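PDB 6DX2: RNA-dependent RNA polymerase from Dera Ghazi Khan orthonairovirus, which carries an OTU-type cysteine protease domain with deubiquitinase activity, the part crystallised here, and as a whole protein probably acts as an RNA-directed RNA polymerase. Local coordinates for residues F4-I9 / D29-E34; R59-T64 / E106-A111; N14-Y19 / C76-L81. All coordinates share one frame; numbering follows the deposited sequence.

How the contacts relate
Three contacts in one viral OTU domain illustrate how separate local packings tie a small fold together: loop on sheet edge, helix on helix, hairpin on helix. Contact 1 packs the N-terminal segment on the edge strand 31-33, contact 2 crosses two helices, and contact 3 brings the hairpin leading into strand 18-21 up to helix 77-82. Contacts 1 and 2 lie on opposite sides of the chain's centre, centres about 24 Å apart. Contacts 1 and 3 reach the same sheet, yet their centres are about 25 Å apart. Contacts 2 and 3 are neighbours, with centres about 15 Å apart, and are joined by a probable hydrogen bond of 2.9 Å from Gln78 N to Glu106 OE1.

Contact 1: residues F4-I9 / D29-E34; sequences FHLDDI and DYFTSE
The Tyr30 ring has Leu6 CD2 over one face, 4.1 Å from Tyr30 CG, while Phe4 O comes up at the ring edge, near its plane, 3.9 Å from Tyr30 CE1. The neighbouring Phe31 ring is met obliquely by the other Leu6 methyl. One leucine thus serves two successive aromatics where the N-terminal segment packs against the edge strand 31-33 of the mixed sheet in this viral OTU fold.

The division of labour follows from the leucine's shape. Its CG lies beside the backbone N, and CD1 continues the chain in an extended course (chi2 -169°), reaching on to Phe31, whereas CD2 branches off over the tyrosine. Both aromatic side chains also have CG beside their own backbone N, but consecutive positions in the chain send them different ways: the Tyr30 CB is directed at the N-terminal segment, and Phe31 swings round to it with the far end of its ring.

Leu6 sits in a short 3-10 turn closed by Asp8 N to His5 O (2.9 Å) and Ile9 N to Leu6 O (3.2 Å). From this turn the Leu6 CB is directed at residues 29-34. Beyond the two segments, Leu156 of strand 150-156 touches both Leu6 and Phe31, and Trp119 meets the Phe31 ring with planes at about 60°. Phe25 stands nearly perpendicular to Tyr30. The closest packing gathers at a single methyl: Leu6 CD1 lies 3.5 Å from Tyr30 CB and 3.3 Å from Phe31 CZ.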
loop_
_atom_site.group_PDB
_atom_site.type_symbol
_atom_site.label_atom_id
_atom_site.label_comp_id
_atom_site.label_asym_id
_atom_site.label_seq_id
_atom_site.Cartn_x
_atom_site.Cartn_y
_atom_site.Cartn_z
ATOM N N PHE A 4 15.339 2.302 16.179
ATOM C CA PHE A 4 16.341 1.246 16.135
ATOM C C PHE A 4 15.792 -0.013 15.477
ATOM O O PHE A 4 16.510 -0.683 14.729
ATOM C CB PHE A 4 16.844 0.934 17.551
ATOM C CG PHE A 4 18.024 -0.004 17.593
ATOM C CD1 PHE A 4 18.291 -0.746 18.733
ATOM C CD2 PHE A 4 18.870 -0.137 16.502
ATOM C CE1 PHE A 4 19.377 -1.610 18.782
ATOM C CE2 PHE A 4 19.949 -0.998 16.541
ATOM C CZ PHE A 4 20.207 -1.735 17.684
ATOM N N HIS A 5 14.529 -0.339 15.736
ATOM C CA HIS A 5 13.863 -1.466 15.096
ATOM C C HIS A 5 12.533 -0.991 14.536
ATOM O O HIS A 5 11.728 -0.382 15.253
ATOM C CB HIS A 5 13.650 -2.627 16.072
ATOM C CG HIS A 5 14.914 -3.101 16.731
ATOM N ND1 HIS A 5 15.903 -3.779 16.046
ATOM C CD2 HIS A 5 15.350 -2.991 18.008
ATOM C CE1 HIS A 5 16.891 -4.068 16.875
ATOM N NE2 HIS A 5 16.581 -3.600 18.071
ATOM N N LEU A 6 12.313 -1.277 13.250
ATOM C CA LEU A 6 11.072 -0.886 12.601
ATOM C C LEU A 6 9.852 -1.423 13.343
ATOM O O LEU A 6 8.841 -0.727 13.444
ATOM C CB LEU A 6 11.082 -1.368 11.166
ATOM C CG LEU A 6 12.149 -0.607 10.395
ATOM C CD1 LEU A 6 11.950 -0.895 8.973
ATOM C CD2 LEU A 6 11.957 0.894 10.674
ATOM N N ASP A 7 9.943 -2.643 13.908
ATOM C CA ASP A 7 8.789 -3.201 14.610
ATOM C C ASP A 7 8.516 -2.511 15.956
ATOM O O ASP A 7 7.500 -2.832 16.588
ATOM C CB ASP A 7 8.950 -4.717 14.814
ATOM C CG ASP A 7 8.544 -5.514 13.572
ATOM O OD1 ASP A 7 8.243 -4.870 12.600
ATOM O OD2 ASP A 7 8.490 -6.749 13.586
ATOM N N ASP A 8 9.372 -1.575 16.384
ATOM C CA ASP A 8 9.149 -0.806 17.609
ATOM C C ASP A 8 8.685 0.614 17.340
ATOM O O ASP A 8 8.698 1.435 18.257
ATOM C CB ASP A 8 10.413 -0.756 18.441
ATOM C CG ASP A 8 10.858 -2.114 18.884
ATOM O OD1 ASP A 8 10.007 -2.894 19.387
ATOM O OD2 ASP A 8 12.057 -2.399 18.704
ATOM N N ILE A 9 8.314 0.928 16.094
ATOM C CA ILE A 9 7.791 2.248 15.774
ATOM C C ILE A 9 6.486 2.443 16.520
ATOM O O ILE A 9 5.726 1.489 16.735
ATOM C CB ILE A 9 7.580 2.407 14.259
ATOM C CG1 ILE A 9 8.909 2.661 13.564
ATOM C CG2 ILE A 9 6.590 3.565 13.890
ATOM C CD1 ILE A 9 8.790 2.615 12.037
ATOM N N ASP A 29 18.237 2.780 5.223
ATOM C CA ASP A 29 18.960 2.209 6.337
ATOM C C ASP A 29 18.309 0.946 6.858
ATOM O O ASP A 29 18.951 0.181 7.588
ATOM C CB ASP A 29 19.102 3.250 7.445
ATOM C CG ASP A 29 20.139 4.297 7.107
ATOM O OD1 ASP A 29 21.052 3.980 6.290
ATOM O OD2 ASP A 29 20.014 5.424 7.638
ATOM N N TYR A 30 17.068 0.693 6.490
ATOM C CA TYR A 30 16.318 -0.423 7.048
ATOM C C TYR A 30 15.749 -1.325 5.990
ATOM O O TYR A 30 15.444 -2.480 6.293
ATOM C CB TYR A 30 15.157 0.092 7.931
ATOM C CG TYR A 30 15.710 0.906 9.063
ATOM C CD1 TYR A 30 16.095 0.306 10.261
ATOM C CD2 TYR A 30 15.911 2.264 8.915
ATOM C CE1 TYR A 30 16.644 1.058 11.284
ATOM C CE2 TYR A 30 16.456 3.020 9.921
ATOM C CZ TYR A 30 16.829 2.417 11.102
ATOM O OH TYR A 30 17.377 3.206 12.093
ATOM N N PHE A 31 15.535 -0.823 4.783
ATOM C CA PHE A 31 14.903 -1.568 3.712
ATOM C C PHE A 31 15.828 -1.649 2.515
ATOM O O PHE A 31 16.554 -0.705 2.189
ATOM C CB PHE A 31 13.590 -0.884 3.242
ATOM C CG PHE A 31 12.524 -0.836 4.243
ATOM C CD1 PHE A 31 11.718 -1.953 4.470
ATOM C CD2 PHE A 31 12.262 0.337 4.964
ATOM C CE1 PHE A 31 10.654 -1.899 5.327
ATOM C CE2 PHE A 31 11.208 0.378 5.860
ATOM C CZ PHE A 31 10.393 -0.752 6.033
ATOM N N THR A 32 15.719 -2.759 1.808
ATOM C CA THR A 32 16.173 -2.842 0.454
ATOM C C THR A 32 15.031 -2.413 -0.454
ATOM O O THR A 32 13.906 -2.860 -0.290
ATOM C CB THR A 32 16.552 -4.277 0.113
ATOM O OG1 THR A 32 17.552 -4.734 1.047
ATOM C CG2 THR A 32 17.115 -4.306 -1.247
ATOM N N SER A 33 15.323 -1.580 -1.419
ATOM C CA SER A 33 14.315 -1.281 -2.425
ATOM C C SER A 33 14.420 -2.270 -3.565
ATOM O O SER A 33 15.497 -2.811 -3.873
ATOM C CB SER A 33 14.448 0.140 -2.971
ATOM O OG SER A 33 14.370 1.087 -1.923
ATOM N N GLU A 34 13.288 -2.489 -4.225
ATOM C CA GLU A 34 13.244 -3.259 -5.445
ATOM C C GLU A 34 12.614 -2.434 -6.567
ATOM O O GLU A 34 11.659 -1.699 -6.351
ATOM C CB GLU A 34 12.468 -4.567 -5.255
ATOM C CG GLU A 34 12.190 -5.311 -6.576
ATOM C CD GLU A 34 13.372 -6.144 -7.043
ATOM O OE1 GLU A 34 13.314 -6.694 -8.164
ATOM O OE2 GLU A 34 14.357 -6.262 -6.282
#

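Contact 2: residues R59-T64 / E106-A111; sequences RSIKNT and EILSKA
Ile61 and Leu108 meet through methyl groups, with Ile61 CG2 3.7 Å from Leu108 CD2 and slightly farther, 4.0 Å, from Leu108 CD1. The isoleucine branch therefore faces the forked end of the leucine, and the two side chains cross at about a right angle, much as their helices do: the axes of the short segments make 82° and approach to 10.5 Å. The contact between them is made by side-chain methyls.

The torsions explain which branches do the work. In Ile61 the CG2 methyl points opposite the backbone N, leaving CG1 beside that nitrogen (chi1 -73°). Leu108 takes the other course, its CG lying roughly opposite the nitrogen at chi1 -156°; CD2 then prolongs the chain while CD1 folds back beside CA. Although the leucine's CB does not head straight for the other helix, this conformation carries both methyls there.

A second, smaller meeting lies nearer the C-terminal ends of the segments. Thr64 uses its methyl, not its hydroxyl: Thr64 CG2 is 4.0 Å from Ala111 CB, with OG1 held beside the threonine's own backbone N. Behind the interface, Ser109 OG donates to Glu106 O over 2.7 Å, tying this side chain back to its own helix.

Val47 of helix 42-52 touches both Ile61 and Leu108, so three helices of the OTU domain converge here. Ile65, farther along helix 58-71, also packs on Leu108, and on another flank of helix 102-112 Glu106 and Ser109 touch Tyr133 of strand 127-133.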
loop_
_atom_site.group_PDB
_atom_site.type_symbol
_atom_site.label_atom_id
_atom_site.label_comp_id
_atom_site.label_asym_id
_atom_site.label_seq_id
_atom_site.Cartn_x
_atom_site.Cartn_y
_atom_site.Cartn_z
ATOM N N ARG A 59 -2.674 -8.259 -12.039
ATOM C CA ARG A 59 -4.090 -8.133 -12.382
ATOM C C ARG A 59 -4.983 -8.912 -11.420
ATOM O O ARG A 59 -6.097 -8.475 -11.116
ATOM C CB ARG A 59 -4.356 -8.618 -13.817
ATOM C CG ARG A 59 -3.465 -7.990 -14.915
ATOM C CD ARG A 59 -3.989 -8.280 -16.356
ATOM N NE ARG A 59 -4.993 -7.267 -16.669
ATOM C CZ ARG A 59 -4.807 -6.239 -17.497
ATOM N NH1 ARG A 59 -3.663 -6.096 -18.169
ATOM N NH2 ARG A 59 -5.788 -5.365 -17.678
ATOM N N SER A 60 -4.542 -10.073 -10.948
ATOM C CA SER A 60 -5.410 -10.818 -10.042
ATOM C C SER A 60 -5.535 -10.123 -8.695
ATOM O O SER A 60 -6.553 -10.284 -8.010
ATOM C CB SER A 60 -4.899 -12.244 -9.887
ATOM O OG SER A 60 -3.647 -12.216 -9.268
ATOM N N ILE A 61 -4.543 -9.336 -8.313
ATOM C CA ILE A 61 -4.674 -8.535 -7.097
ATOM C C ILE A 61 -5.791 -7.516 -7.254
ATOM O O ILE A 61 -6.587 -7.301 -6.336
ATOM C CB ILE A 61 -3.340 -7.860 -6.775
ATOM C CG1 ILE A 61 -2.384 -8.929 -6.248
ATOM C CG2 ILE A 61 -3.541 -6.750 -5.787
ATOM C CD1 ILE A 61 -1.001 -8.599 -6.587
ATOM N N LYS A 62 -5.860 -6.875 -8.429
ATOM C CA LYS A 62 -6.990 -6.002 -8.737
ATOM C C LYS A 62 -8.312 -6.730 -8.605
ATOM O O LYS A 62 -9.307 -6.137 -8.183
ATOM C CB LYS A 62 -6.882 -5.441 -10.165
ATOM C CG LYS A 62 -5.799 -4.350 -10.266
ATOM C CD LYS A 62 -5.835 -3.761 -11.671
ATOM C CE LYS A 62 -5.569 -2.298 -11.597
ATOM N NZ LYS A 62 -5.769 -1.654 -12.896
ATOM N N ASN A 63 -8.376 -7.991 -9.072
ATOM C CA ASN A 63 -9.644 -8.712 -9.008
ATOM C C ASN A 63 -10.048 -8.977 -7.567
ATOM O O ASN A 63 -11.239 -8.927 -7.231
ATOM C CB ASN A 63 -9.552 -10.020 -9.800
ATOM C CG ASN A 63 -9.472 -9.771 -11.303
ATOM O OD1 ASN A 63 -9.942 -8.748 -11.780
ATOM N ND2 ASN A 63 -8.888 -10.705 -12.045
ATOM N N THR A 64 -9.055 -9.243 -6.711
ATOM C CA THR A 64 -9.304 -9.423 -5.291
ATOM C C THR A 64 -9.840 -8.142 -4.672
ATOM O O THR A 64 -10.836 -8.171 -3.935
ATOM C CB THR A 64 -8.013 -9.879 -4.611
ATOM O OG1 THR A 64 -7.700 -11.195 -5.085
ATOM C CG2 THR A 64 -8.235 -9.932 -3.129
ATOM N N GLU A 106 -5.945 0.398 1.632
ATOM C CA GLU A 106 -6.959 0.120 2.650
ATOM C C GLU A 106 -7.746 -1.135 2.288
ATOM O O GLU A 106 -7.914 -2.034 3.119
ATOM C CB GLU A 106 -7.879 1.320 2.796
ATOM C CG GLU A 106 -9.112 1.037 3.679
ATOM C CD GLU A 106 -9.869 2.306 3.951
ATOM O OE1 GLU A 106 -10.437 2.789 2.975
ATOM O OE2 GLU A 106 -9.928 2.779 5.124
ATOM N N ILE A 107 -8.185 -1.233 1.032
ATOM C CA ILE A 107 -9.005 -2.385 0.618
ATOM C C ILE A 107 -8.191 -3.671 0.654
ATOM O O ILE A 107 -8.634 -4.704 1.190
ATOM C CB ILE A 107 -9.611 -2.159 -0.774
ATOM C CG1 ILE A 107 -10.649 -1.043 -0.741
ATOM C CG2 ILE A 107 -10.311 -3.426 -1.249
ATOM C CD1 ILE A 107 -11.197 -0.603 -2.198
ATOM N N LEU A 108 -6.985 -3.643 0.075
ATOM C CA LEU A 108 -6.203 -4.881 0.025
ATOM C C LEU A 108 -5.843 -5.386 1.413
ATOM O O LEU A 108 -5.766 -6.591 1.637
ATOM C CB LEU A 108 -4.902 -4.655 -0.785
ATOM C CG LEU A 108 -4.351 -5.935 -1.375
ATOM C CD1 LEU A 108 -5.252 -6.761 -2.176
ATOM C CD2 LEU A 108 -3.154 -5.491 -2.278
ATOM N N SER A 109 -5.522 -4.486 2.335
ATOM C CA SER A 109 -5.222 -4.934 3.698
ATOM C C SER A 109 -6.389 -5.712 4.291
ATOM O O SER A 109 -6.194 -6.787 4.906
ATOM C CB SER A 109 -4.885 -3.735 4.560
ATOM O OG SER A 109 -5.997 -2.931 4.857
ATOM N N LYS A 110 -7.617 -5.212 4.092
ATOM C CA LYS A 110 -8.767 -5.971 4.553
ATOM C C LYS A 110 -8.996 -7.220 3.691
ATOM O O LYS A 110 -9.327 -8.287 4.217
ATOM C CB LYS A 110 -10.016 -5.080 4.547
ATOM C CG LYS A 110 -9.891 -3.842 5.452
ATOM C CD LYS A 110 -10.936 -2.759 5.194
ATOM C CE LYS A 110 -10.671 -1.542 6.139
ATOM N NZ LYS A 110 -11.885 -0.667 6.293
ATOM N N ALA A 111 -8.827 -7.115 2.369
ATOM C CA ALA A 111 -9.243 -8.234 1.531
ATOM C C ALA A 111 -8.358 -9.454 1.735
ATOM O O ALA A 111 -8.815 -10.594 1.566
ATOM C CB ALA A 111 -9.254 -7.800 0.065
#

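Contact 3: residues N14-Y19 / C76-L81; sequences NIEGVY and CVQAKL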
loop_
_atom_site.group_PDB
_atom_site.type_symbol
_atom_site.label_atom_id
_atom_site.label_comp_id
_atom_site.label_asym_id
_atom_site.label_seq_id
_atom_site.Cartn_x
_atom_site.Cartn_y
_atom_site.Cartn_z
ATOM N N ASN A 14 -6.177 6.251 13.890
ATOM C CA ASN A 14 -7.428 6.992 13.945
ATOM C C ASN A 14 -8.570 6.000 14.156
ATOM O O ASN A 14 -8.374 4.775 14.195
ATOM C CB ASN A 14 -7.572 7.884 12.703
ATOM C CG ASN A 14 -7.715 7.106 11.407
ATOM O OD1 ASN A 14 -8.174 5.971 11.385
ATOM N ND2 ASN A 14 -7.331 7.730 10.311
ATOM N N ILE A 15 -9.794 6.519 14.313
ATOM C CA ILE A 15 -10.915 5.629 14.587
ATOM C C ILE A 15 -11.266 4.778 13.373
ATOM O O ILE A 15 -11.918 3.734 13.519
ATOM C CB ILE A 15 -12.135 6.433 15.103
ATOM C CG1 ILE A 15 -13.010 5.566 16.019
ATOM C CG2 ILE A 15 -12.943 7.056 13.942
ATOM C CD1 ILE A 15 -12.243 4.877 17.118
ATOM N N GLU A 16 -10.808 5.169 12.180
ATOM C CA GLU A 16 -11.016 4.367 10.980
ATOM C C GLU A 16 -10.102 3.151 10.911
ATOM O O GLU A 16 -10.232 2.344 9.975
ATOM C CB GLU A 16 -10.826 5.236 9.730
ATOM C CG GLU A 16 -12.029 6.132 9.426
ATOM C CD GLU A 16 -11.723 7.232 8.416
ATOM O OE1 GLU A 16 -10.636 7.189 7.797
ATOM O OE2 GLU A 16 -12.575 8.139 8.244
ATOM N N GLY A 17 -9.189 2.985 11.873
ATOM C CA GLY A 17 -8.255 1.889 11.822
ATOM C C GLY A 17 -7.030 2.134 10.978
ATOM O O GLY A 17 -6.302 1.175 10.676
ATOM N N VAL A 18 -6.780 3.379 10.547
ATOM C CA VAL A 18 -5.580 3.717 9.801
ATOM C C VAL A 18 -4.585 4.319 10.777
ATOM O O VAL A 18 -4.938 5.169 11.598
ATOM C CB VAL A 18 -5.899 4.703 8.652
ATOM C CG1 VAL A 18 -4.668 5.085 7.877
ATOM C CG2 VAL A 18 -7.053 4.173 7.747
ATOM N N TYR A 19 -3.350 3.858 10.722
ATOM C CA TYR A 19 -2.333 4.364 11.616
ATOM C C TYR A 19 -1.394 5.302 10.895
ATOM O O TYR A 19 -1.047 5.096 9.715
ATOM C CB TYR A 19 -1.488 3.250 12.180
ATOM C CG TYR A 19 -2.223 2.135 12.875
ATOM C CD1 TYR A 19 -2.841 1.145 12.135
ATOM C CD2 TYR A 19 -2.184 2.027 14.286
ATOM C CE1 TYR A 19 -3.446 0.057 12.737
ATOM C CE2 TYR A 19 -2.809 0.930 14.931
ATOM C CZ TYR A 19 -3.445 -0.021 14.162
ATOM O OH TYR A 19 -4.002 -1.142 14.699
ATOM N N CYS A 76 -14.987 0.186 2.518
ATOM C CA CYS A 76 -14.049 0.857 1.613
ATOM C C CYS A 76 -14.111 2.364 1.854
ATOM O O CYS A 76 -14.651 3.132 1.046
ATOM C CB CYS A 76 -14.408 0.518 0.171
ATOM S SG CYS A 76 -14.261 -1.283 -0.178
ATOM N N VAL A 77 -13.624 2.768 3.034
ATOM C CA VAL A 77 -13.911 4.125 3.521
ATOM C C VAL A 77 -13.368 5.163 2.546
ATOM O O VAL A 77 -14.075 6.114 2.159
ATOM C CB VAL A 77 -13.316 4.333 4.929
ATOM C CG1 VAL A 77 -13.441 5.790 5.397
ATOM C CG2 VAL A 77 -13.965 3.394 5.924
ATOM N N GLN A 78 -12.100 4.996 2.133
ATOM C CA GLN A 78 -11.501 6.019 1.292
ATOM C C GLN A 78 -12.093 5.982 -0.103
ATOM O O GLN A 78 -12.323 7.034 -0.707
ATOM C CB GLN A 78 -9.979 5.859 1.246
ATOM C CG GLN A 78 -9.256 6.107 2.578
ATOM C CD GLN A 78 -9.488 7.503 3.165
ATOM O OE1 GLN A 78 -10.323 7.696 4.066
ATOM N NE2 GLN A 78 -8.748 8.483 2.659
ATOM N N ALA A 79 -12.380 4.780 -0.619
ATOM C CA ALA A 79 -13.000 4.674 -1.932
ATOM C C ALA A 79 -14.329 5.419 -1.986
ATOM O O ALA A 79 -14.631 6.073 -2.990
ATOM C CB ALA A 79 -13.214 3.211 -2.300
ATOM N N LYS A 80 -15.131 5.330 -0.911
ATOM C CA LYS A 80 -16.417 6.027 -0.807
ATOM C C LYS A 80 -16.301 7.539 -0.877
ATOM O O LYS A 80 -17.284 8.204 -1.211
ATOM C CB LYS A 80 -17.090 5.626 0.500
ATOM C CG LYS A 80 -17.718 4.258 0.473
ATOM C CD LYS A 80 -18.656 4.103 1.666
ATOM C CE LYS A 80 -17.936 3.553 2.897
ATOM N NZ LYS A 80 -18.852 3.284 4.081
ATOM N N LEU A 81 -15.141 8.108 -0.572
ATOM C CA LEU A 81 -14.957 9.554 -0.711
ATOM C C LEU A 81 -14.770 9.970 -2.154
ATOM O O LEU A 81 -15.086 11.107 -2.512
ATOM C CB LEU A 81 -13.733 10.027 0.081
ATOM C CG LEU A 81 -13.891 10.117 1.593
ATOM C CD1 LEU A 81 -15.039 11.047 1.922
ATOM C CD2 LEU A 81 -14.107 8.761 2.219
#
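Val77 CG1 sits against one face of the Glu16 carboxylate, nearly above CD and 3.8 to 3.9 Å from Glu16 CD, OE1 and OE2, so the methyl meets the group as a whole rather than one oxygen. Glu16 belongs to a beta hairpin joining strands 12-13 and 18-21, a type I turn from Asn14 to Gly17 followed by a G1 bulge, and it reaches toward helix 77-82 of the OTU domain. Beside it, Glu16 OE1 stands 3.8 Å from Gln78 OE1, a separation without a bond, with the carboxylate and amide planes turned 45° apart.

Glu16 reaches the helix across the protein surface because its chain runs extended beyond CG. Val77 turns CG1 opposite its backbone N, whereas Gln78 bends at chi2, which brings its amide round toward the hairpin.

The next shell holds each partner. On the helical side, Glu106 OE1 of helix 102-112 accepts a hydrogen bond from Gln78 N, and the Glu106 side chain also touches Val77. On the hairpin side, Gly17 N bonds to Asn14 O at 3.0 Å and Asn14 N to Val18 O at 2.8 Å, closing the turn; Gly17 has the positive phi (84°) of the bulge position, which glycine adopts easily. The Asn14 side chain collects backbone N-H groups of the same turn. Asn14 OD1 takes a weak bond from Glu16 N and a straighter one from Val18 N, 3.1 Å away with an N-H...O angle of 158°, the donor sitting above the carbonyl plane.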